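Local coordinates for tubulin-like protein CetZ2 (Haloferax volcanii, PDB 4B45) that binds and probably hydrolyses GTP, assembles into tubulin-like protofilaments and takes part in the control of cell shape in archaea, at residues 163-168 / 177-182. Sequence-based numbering, arbitrary orientation.
Sequences VDNDAF and EGYDAI. With GSP (5'-guanosine-diphosphate-monothiophosphate), chain C.
The Tyr179 ring meets Asn165 at its edge, where ND2 lies near the ring plane, 3.9 Å from CE1, and carries the guanine of GSP on one face, with GSP C5 3.6 Å above the plane and offset toward the rim. The carboxamide of Asn165 reads the sugar edge of the base: OD1 accepts from GSP N2 at 3.1 Å, while ND2 donates to GSP N3, the straighter bond at 162°. Tyr179 OH donates to the ribose O2' at 2.8 Å; an alanine here would probably leave this face of the guanine without its aromatic cover and O2' without this donor. Ile182 supplies most of the helix's apolar contact with 163-168: with CG1 beside the backbone N (chi1 -62°) and the chain extended to CD1 (chi2 169°), CD1 reaches Asn165 OD1 at 3.7 Å and CG1 packs on Phe168 CB. Ile182 CG2 lies 3.5 Å from GSP N2 and, more loosely, 4.2 Å from Val163 CG1. Asp164 OD1 accepts from Asp166 N in an Asx turn and forms a salt bridge with Arg324. The 3-10 turn after strand 159-164 and the start of helix 175-196 thus line, with Glu138 and Asn183, the guanosine side of a tubulin/FtsZ-type nucleotide pocket.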
ATOM      1  N   VAL A 163       4.465  -2.400   2.857  1.00 47.16           N
ATOM      2  CA  VAL A 163       4.380  -3.763   2.372  1.00 44.12           C
ATOM      3  C   VAL A 163       5.692  -4.469   2.663  1.00 45.53           C
ATOM      4  O   VAL A 163       6.752  -4.066   2.170  1.00 48.06           O
ATOM      5  CB  VAL A 163       4.186  -3.782   0.844  1.00 48.87           C
ATOM      6  CG1 VAL A 163       4.200  -5.216   0.326  1.00 49.98           C
ATOM      7  CG2 VAL A 163       2.912  -3.065   0.466  1.00 54.91           C
ATOM      8  N   ASP A 164       5.625  -5.527   3.457  1.00 46.92           N
ATOM      9  CA  ASP A 164       6.785  -6.370   3.711  1.00 47.55           C
ATOM     10  C   ASP A 164       6.853  -7.510   2.676  1.00 49.17           C
ATOM     11  O   ASP A 164       6.004  -8.404   2.674  1.00 47.59           O
ATOM     12  CB  ASP A 164       6.686  -6.918   5.136  1.00 50.64           C
ATOM     13  CG  ASP A 164       7.875  -7.775   5.532  1.00 53.60           C
ATOM     14  OD1 ASP A 164       8.903  -7.795   4.812  1.00 53.72           O
ATOM     15  OD2 ASP A 164       7.779  -8.428   6.593  1.00 57.10           O
ATOM     16  N   ASN A 165       7.853  -7.471   1.792  1.00 44.75           N
ATOM     17  CA  ASN A 165       8.017  -8.511   0.777  1.00 40.73           C
ATOM     18  C   ASN A 165       8.112  -9.904   1.379  1.00 41.07           C
ATOM     19  O   ASN A 165       7.632 -10.881   0.804  1.00 42.77           O
ATOM     20  CB  ASN A 165       9.264  -8.248  -0.091  1.00 42.82           C
ATOM     21  CG  ASN A 165       8.982  -7.292  -1.243  1.00 41.81           C
ATOM     22  OD1 ASN A 165       7.853  -6.816  -1.395  1.00 38.24           O
ATOM     23  ND2 ASN A 165      10.016  -7.000  -2.062  1.00 38.00           N
ATOM     24  N   ASP A 166       8.758  -9.994   2.533  1.00 42.05           N
ATOM     25  CA  ASP A 166       8.858 -11.258   3.249  1.00 43.99           C
ATOM     26  C   ASP A 166       7.492 -11.779   3.721  1.00 48.49           C
ATOM     27  O   ASP A 166       7.368 -12.956   4.038  1.00 50.47           O
ATOM     28  CB  ASP A 166       9.801 -11.123   4.450  1.00 47.68           C
ATOM     29  CG  ASP A 166      11.257 -11.265   4.067  1.00 51.74           C
ATOM     30  OD1 ASP A 166      11.536 -11.685   2.923  1.00 55.47           O
ATOM     31  OD2 ASP A 166      12.128 -10.960   4.911  1.00 57.41           O
ATOM     32  N   ALA A 167       6.473 -10.917   3.768  1.00 42.40           N
ATOM     33  CA  ALA A 167       5.148 -11.352   4.225  1.00 46.77           C
ATOM     34  C   ALA A 167       4.400 -12.133   3.141  1.00 51.73           C
ATOM     35  O   ALA A 167       3.398 -12.791   3.411  1.00 47.83           O
ATOM     36  CB  ALA A 167       4.314 -10.170   4.688  1.00 47.38           C
ATOM     37  N   PHE A 168       4.890 -12.056   1.910  1.00 44.44           N
ATOM     38  CA  PHE A 168       4.201 -12.677   0.784  1.00 44.03           C
ATOM     39  C   PHE A 168       5.143 -13.606   0.039  1.00 51.13           C
ATOM     40  O   PHE A 168       5.900 -13.176  -0.839  1.00 53.69           O
ATOM     41  CB  PHE A 168       3.663 -11.592  -0.138  1.00 40.18           C
ATOM     42  CG  PHE A 168       2.751 -10.629   0.557  1.00 46.71           C
ATOM     43  CD1 PHE A 168       1.423 -10.960   0.786  1.00 47.78           C
ATOM     44  CD2 PHE A 168       3.224  -9.418   1.020  1.00 40.36           C
ATOM     45  CE1 PHE A 168       0.572 -10.082   1.442  1.00 51.24           C
ATOM     46  CE2 PHE A 168       2.368  -8.538   1.693  1.00 49.09           C
ATOM     47  CZ  PHE A 168       1.052  -8.869   1.899  1.00 42.21           C
ATOM     48  N   GLU A 177       7.779 -14.389 -10.578  1.00 60.07           N
ATOM     49  CA  GLU A 177       6.467 -14.793 -10.065  1.00 58.64           C
ATOM     50  C   GLU A 177       6.255 -14.268  -8.654  1.00 58.38           C
ATOM     51  O   GLU A 177       5.171 -13.776  -8.313  1.00 55.73           O
ATOM     52  CB  GLU A 177       6.312 -16.321 -10.056  1.00 65.69           C
ATOM     53  CG  GLU A 177       5.960 -16.950 -11.401  1.00 75.49           C
ATOM     54  CD  GLU A 177       6.005 -18.488 -11.379  1.00 81.07           C
ATOM     55  OE1 GLU A 177       6.331 -19.082 -10.321  1.00 74.93           O
ATOM     56  OE2 GLU A 177       5.711 -19.100 -12.430  1.00 84.96           O
ATOM     57  N   GLY A 178       7.290 -14.390  -7.828  1.00 54.60           N
ATOM     58  CA  GLY A 178       7.231 -13.893  -6.467  1.00 49.76           C
ATOM     59  C   GLY A 178       6.837 -12.435  -6.433  1.00 51.44           C
ATOM     60  O   GLY A 178       5.894 -12.051  -5.740  1.00 46.86           O
ATOM     61  N   TYR A 179       7.556 -11.620  -7.204  1.00 54.07           N
ATOM     62  CA  TYR A 179       7.312 -10.183  -7.241  1.00 50.50           C
ATOM     63  C   TYR A 179       5.929  -9.870  -7.777  1.00 48.45           C
ATOM     64  O   TYR A 179       5.227  -9.042  -7.215  1.00 43.08           O
ATOM     65  CB  TYR A 179       8.350  -9.477  -8.100  1.00 49.01           C
ATOM     66  CG  TYR A 179       9.672  -9.238  -7.412  1.00 50.79           C
ATOM     67  CD1 TYR A 179       9.725  -8.857  -6.079  1.00 42.92           C
ATOM     68  CD2 TYR A 179      10.871  -9.379  -8.110  1.00 53.52           C
ATOM     69  CE1 TYR A 179      10.938  -8.631  -5.452  1.00 46.73           C
ATOM     70  CE2 TYR A 179      12.080  -9.160  -7.495  1.00 49.93           C
ATOM     71  CZ  TYR A 179      12.113  -8.783  -6.166  1.00 52.33           C
ATOM     72  OH  TYR A 179      13.327  -8.564  -5.554  1.00 59.05           O
ATOM     73  N   ASP A 180       5.547 -10.517  -8.876  1.00 48.35           N
ATOM     74  CA  ASP A 180       4.200 -10.344  -9.406  1.00 50.18           C
ATOM     75  C   ASP A 180       3.132 -10.759  -8.389  1.00 49.66           C
ATOM     76  O   ASP A 180       2.137 -10.053  -8.215  1.00 49.36           O
ATOM     77  CB  ASP A 180       4.024 -11.116 -10.713  1.00 51.84           C
ATOM     78  CG  ASP A 180       4.691 -10.430 -11.878  1.00 57.91           C
ATOM     79  OD1 ASP A 180       5.091  -9.260 -11.712  1.00 65.62           O
ATOM     80  OD2 ASP A 180       4.811 -11.048 -12.958  1.00 63.86           O
ATOM     81  N   ALA A 181       3.347 -11.886  -7.706  1.00 48.14           N
ATOM     82  CA  ALA A 181       2.396 -12.364  -6.698  1.00 39.76           C
ATOM     83  C   ALA A 181       2.262 -11.371  -5.566  1.00 44.80           C
ATOM     84  O   ALA A 181       1.164 -11.137  -5.077  1.00 49.66           O
ATOM     85  CB  ALA A 181       2.797 -13.746  -6.146  1.00 39.91           C
ATOM     86  N   ILE A 182       3.373 -10.781  -5.141  1.00 46.74           N
ATOM     87  CA  ILE A 182       3.300  -9.757  -4.097  1.00 45.05           C
ATOM     88  C   ILE A 182       2.524  -8.548  -4.584  1.00 46.94           C
ATOM     89  O   ILE A 182       1.637  -8.038  -3.900  1.00 44.32           O
ATOM     90  CB  ILE A 182       4.683  -9.256  -3.682  1.00 48.79           C
ATOM     91  CG1 ILE A 182       5.518 -10.397  -3.099  1.00 46.83           C
ATOM     92  CG2 ILE A 182       4.548  -8.112  -2.683  1.00 43.80           C
ATOM     93  CD1 ILE A 182       6.985 -10.030  -2.910  1.00 47.50           C
TER
HETATM   94  PG  GSP C1342      18.137   0.658  -8.369  1.00 65.49           P
HETATM   95  O3B GSP C1342      16.876   1.647  -8.301  1.00 81.37           O
HETATM   96  S1G GSP C1342      18.382  -0.606  -6.750  1.00 66.45           S
HETATM   97  O2G GSP C1342      18.071  -0.199  -9.667  1.00121.21           O
HETATM   98  O3G GSP C1342      19.300   1.566  -8.346  1.00 56.17           O
HETATM   99  PB  GSP C1342      15.349   1.257  -8.044  1.00 46.49           P
HETATM  100  O1B GSP C1342      14.515   1.206  -9.301  1.00 43.19           O
HETATM  101  O2B GSP C1342      14.754   2.327  -7.138  1.00 59.46           O
HETATM  102  PA  GSP C1342      13.942  -1.017  -7.192  1.00 46.26           P
HETATM  103  O1A GSP C1342      13.973  -2.262  -8.038  1.00 49.09           O
HETATM  104  O2A GSP C1342      12.657  -0.287  -7.488  1.00 54.10           O
HETATM  105  O3A GSP C1342      15.239  -0.150  -7.353  1.00 54.38           O
HETATM  106  O5' GSP C1342      13.859  -1.365  -5.681  1.00 55.57           O
HETATM  107  C5' GSP C1342      14.472  -2.478  -5.123  1.00 50.00           C
HETATM  108  C4' GSP C1342      13.686  -3.054  -4.023  1.00 53.13           C
HETATM  109  O4' GSP C1342      12.369  -3.276  -4.430  1.00 46.50           O
HETATM  110  C3' GSP C1342      14.203  -4.367  -3.591  1.00 47.18           C
HETATM  111  O3' GSP C1342      13.876  -4.490  -2.261  1.00 50.09           O
HETATM  112  C2' GSP C1342      13.443  -5.338  -4.372  1.00 51.09           C
HETATM  113  O2' GSP C1342      13.322  -6.519  -3.655  1.00 57.03           O
HETATM  114  C1' GSP C1342      12.141  -4.707  -4.476  1.00 46.09           C
HETATM  115  N9  GSP C1342      11.396  -4.974  -5.690  1.00 45.92           N
HETATM  116  C8  GSP C1342      11.861  -4.920  -6.943  1.00 47.15           C
HETATM  117  N7  GSP C1342      10.854  -5.179  -7.799  1.00 50.23           N
HETATM  118  C5  GSP C1342       9.717  -5.391  -7.070  1.00 42.94           C
HETATM  119  C6  GSP C1342       8.374  -5.684  -7.434  1.00 42.60           C
HETATM  120  O6  GSP C1342       7.991  -5.830  -8.755  1.00 44.56           O
HETATM  121  N1  GSP C1342       7.462  -5.843  -6.445  1.00 40.41           N
HETATM  122  C2  GSP C1342       7.820  -5.709  -5.148  1.00 43.18           C
HETATM  123  N2  GSP C1342       6.779  -5.888  -4.129  1.00 40.27           N
HETATM  124  N3  GSP C1342       9.073  -5.425  -4.760  1.00 45.25           N
HETATM  125  C4  GSP C1342      10.052  -5.265  -5.726  1.00 45.77           C